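Local coordinates for thymocyte nuclear protein 1 (Leishmania major, PDB 2AR1) that is of unknown function but carries an EVE domain of the PUA clan and may recognise modified nucleic acid bases, at residues D89-L94 with W112-V117. Sequence-based numbering, arbitrary orientation.
Sequences DDFTAL and WKMVDV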
# COMPACT_ATOMS: atom_id res chain seq x y z
N ASP A 89 -2.72 -14.11 9.15
CA ASP A 89 -4.06 -13.69 9.59
C ASP A 89 -4.05 -12.31 10.19
O ASP A 89 -3.17 -12.00 11.00
CB ASP A 89 -4.66 -14.68 10.58
CG ASP A 89 -5.28 -15.89 9.91
OD1 ASP A 89 -4.95 -16.26 8.74
OD2 ASP A 89 -6.16 -16.45 10.58
N ASP A 90 -4.97 -11.46 9.73
CA ASP A 90 -5.10 -10.11 10.28
C ASP A 90 -5.91 -10.16 11.56
O ASP A 90 -7.14 -10.06 11.55
CB ASP A 90 -5.78 -9.16 9.30
CG ASP A 90 -5.88 -7.78 9.84
OD1 ASP A 90 -5.56 -7.61 11.02
OD2 ASP A 90 -6.30 -6.92 9.09
N PHE A 91 -5.21 -10.24 12.69
CA PHE A 91 -5.86 -10.31 14.00
C PHE A 91 -6.68 -9.08 14.43
O PHE A 91 -7.44 -9.18 15.39
CB PHE A 91 -4.83 -10.67 15.09
CG PHE A 91 -3.65 -9.77 15.09
CD1 PHE A 91 -3.79 -8.44 15.46
CD2 PHE A 91 -2.42 -10.22 14.67
CE1 PHE A 91 -2.72 -7.55 15.44
CE2 PHE A 91 -1.32 -9.35 14.65
CZ PHE A 91 -1.49 -7.98 15.01
N THR A 92 -6.56 -7.93 13.75
CA THR A 92 -7.41 -6.81 14.05
C THR A 92 -8.87 -7.14 13.75
O THR A 92 -9.76 -6.57 14.35
CB THR A 92 -6.96 -5.48 13.35
OG1 THR A 92 -7.08 -5.58 11.94
CG2 THR A 92 -5.52 -5.18 13.66
N ALA A 93 -9.13 -8.11 12.89
CA ALA A 93 -10.50 -8.49 12.62
C ALA A 93 -11.20 -9.01 13.89
O ALA A 93 -12.45 -9.03 13.97
CB ALA A 93 -10.55 -9.64 11.51
N LEU A 94 -10.40 -9.52 14.83
CA LEU A 94 -10.90 -10.05 16.11
C LEU A 94 -10.84 -9.03 17.27
O LEU A 94 -11.27 -9.32 18.39
CB LEU A 94 -10.09 -11.29 16.50
CG LEU A 94 -9.94 -12.37 15.43
CD1 LEU A 94 -9.04 -13.50 15.93
CD2 LEU A 94 -11.27 -12.89 15.02
N TRP A 112 -9.43 -12.46 6.73
CA TRP A 112 -8.56 -11.31 6.50
C TRP A 112 -7.09 -11.68 6.73
O TRP A 112 -6.73 -12.40 7.70
CB TRP A 112 -9.04 -10.11 7.32
CG TRP A 112 -10.45 -9.79 7.02
CD1 TRP A 112 -11.48 -9.88 7.87
CD2 TRP A 112 -11.01 -9.41 5.75
NE1 TRP A 112 -12.67 -9.55 7.23
CE2 TRP A 112 -12.39 -9.20 5.94
CE3 TRP A 112 -10.45 -9.11 4.50
CZ2 TRP A 112 -13.26 -8.76 4.90
CZ3 TRP A 112 -11.32 -8.71 3.46
CH2 TRP A 112 -12.71 -8.53 3.68
N LYS A 113 -6.26 -11.21 5.81
CA LYS A 113 -4.83 -11.53 5.79
C LYS A 113 -4.02 -10.26 5.62
O LYS A 113 -4.53 -9.25 5.07
CB LYS A 113 -4.50 -12.49 4.64
CG LYS A 113 -5.33 -13.70 4.61
CD LYS A 113 -5.12 -14.59 5.80
CE LYS A 113 -5.89 -15.86 5.54
NZ LYS A 113 -6.67 -16.35 6.72
N MET A 114 -2.77 -10.27 6.08
CA MET A 114 -1.95 -9.10 5.92
C MET A 114 -0.47 -9.47 5.88
O MET A 114 -0.04 -10.43 6.51
CB MET A 114 -2.17 -8.14 7.06
CG MET A 114 -1.73 -8.63 8.38
SD MET A 114 -2.29 -7.67 9.77
CE MET A 114 -1.56 -8.55 11.15
N VAL A 115 0.26 -8.66 5.13
CA VAL A 115 1.73 -8.68 5.12
C VAL A 115 2.30 -7.70 6.12
O VAL A 115 1.55 -6.93 6.74
CB VAL A 115 2.32 -8.41 3.73
CG1 VAL A 115 1.78 -9.43 2.70
CG2 VAL A 115 1.93 -7.02 3.23
N ASP A 116 3.60 -7.87 6.38
CA ASP A 116 4.41 -6.82 7.08
C ASP A 116 5.19 -6.06 6.06
O ASP A 116 5.68 -6.62 5.11
CB ASP A 116 5.39 -7.43 8.07
CG ASP A 116 4.73 -7.94 9.36
OD1 ASP A 116 3.49 -7.76 9.53
OD2 ASP A 116 5.49 -8.50 10.19
N VAL A 117 5.34 -4.74 6.29
CA VAL A 117 6.14 -3.92 5.38
C VAL A 117 7.15 -3.16 6.19
O VAL A 117 6.98 -2.98 7.39
CB VAL A 117 5.36 -2.94 4.53
CG1 VAL A 117 4.40 -3.63 3.59
CG2 VAL A 117 4.60 -1.92 5.36
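Asp90 and Trp112 join the two segments through the backbone: Asp90 N donates to Trp112 O over 2.8 Å in a nearly straight bond (177°). Next to this bond, Asp89 and Lys113 form an antiparallel non-hydrogen-bonded pair, the one beta bridge between the two segments. Their side chains leave the backbone pointing away from the opposite segment, yet run side by side and meet at their ends, where Lys113 NZ makes a salt bridge to Asp89 OD1 at 2.7 Å, coming in from above the carboxylate plane. The lysine chain bends at chi2 (-66°) and chi4 to bring its ammonium group there.

Met114 leaves the strand on the face opposite Lys113, toward the 89-94 segment. Extended beyond CG, it passes at about a right angle to Asp90, with SD 3.5 Å from Asp90 OD1, and sets its methyl over one face of the Phe91 ring. This is a CH-pi contact, Met114 CE lying 4.0 Å from the ring centroid and closest to Phe91 CE2; the sulfur stands farther off above the same ring in a Met-aromatic contact. Ala93 CB meets the edge of the Trp112 indole, near its plane, at CD1, 3.8 Å away.

Behind these contacts, Asp90 shapes the turn. Its OD1 takes bonds from Thr92 N, closing an Asx turn, and from Thr92 OG1 (2.7 Å), both from one face of the carboxylate, while OD2 forms a salt bridge with Arg48 and accepts a hydrogen bond from Gly46 N. Trp112 is held by Asp102 at NE1, stacks on Tyr50 and receives a cation-pi contact from Arg48. The 3-10 segment 91-94 follows strand 76-89 in the EVE domain and packs against the start of strand 113-128, which lies between strands 76-89 and 41-43 of the mixed sheet.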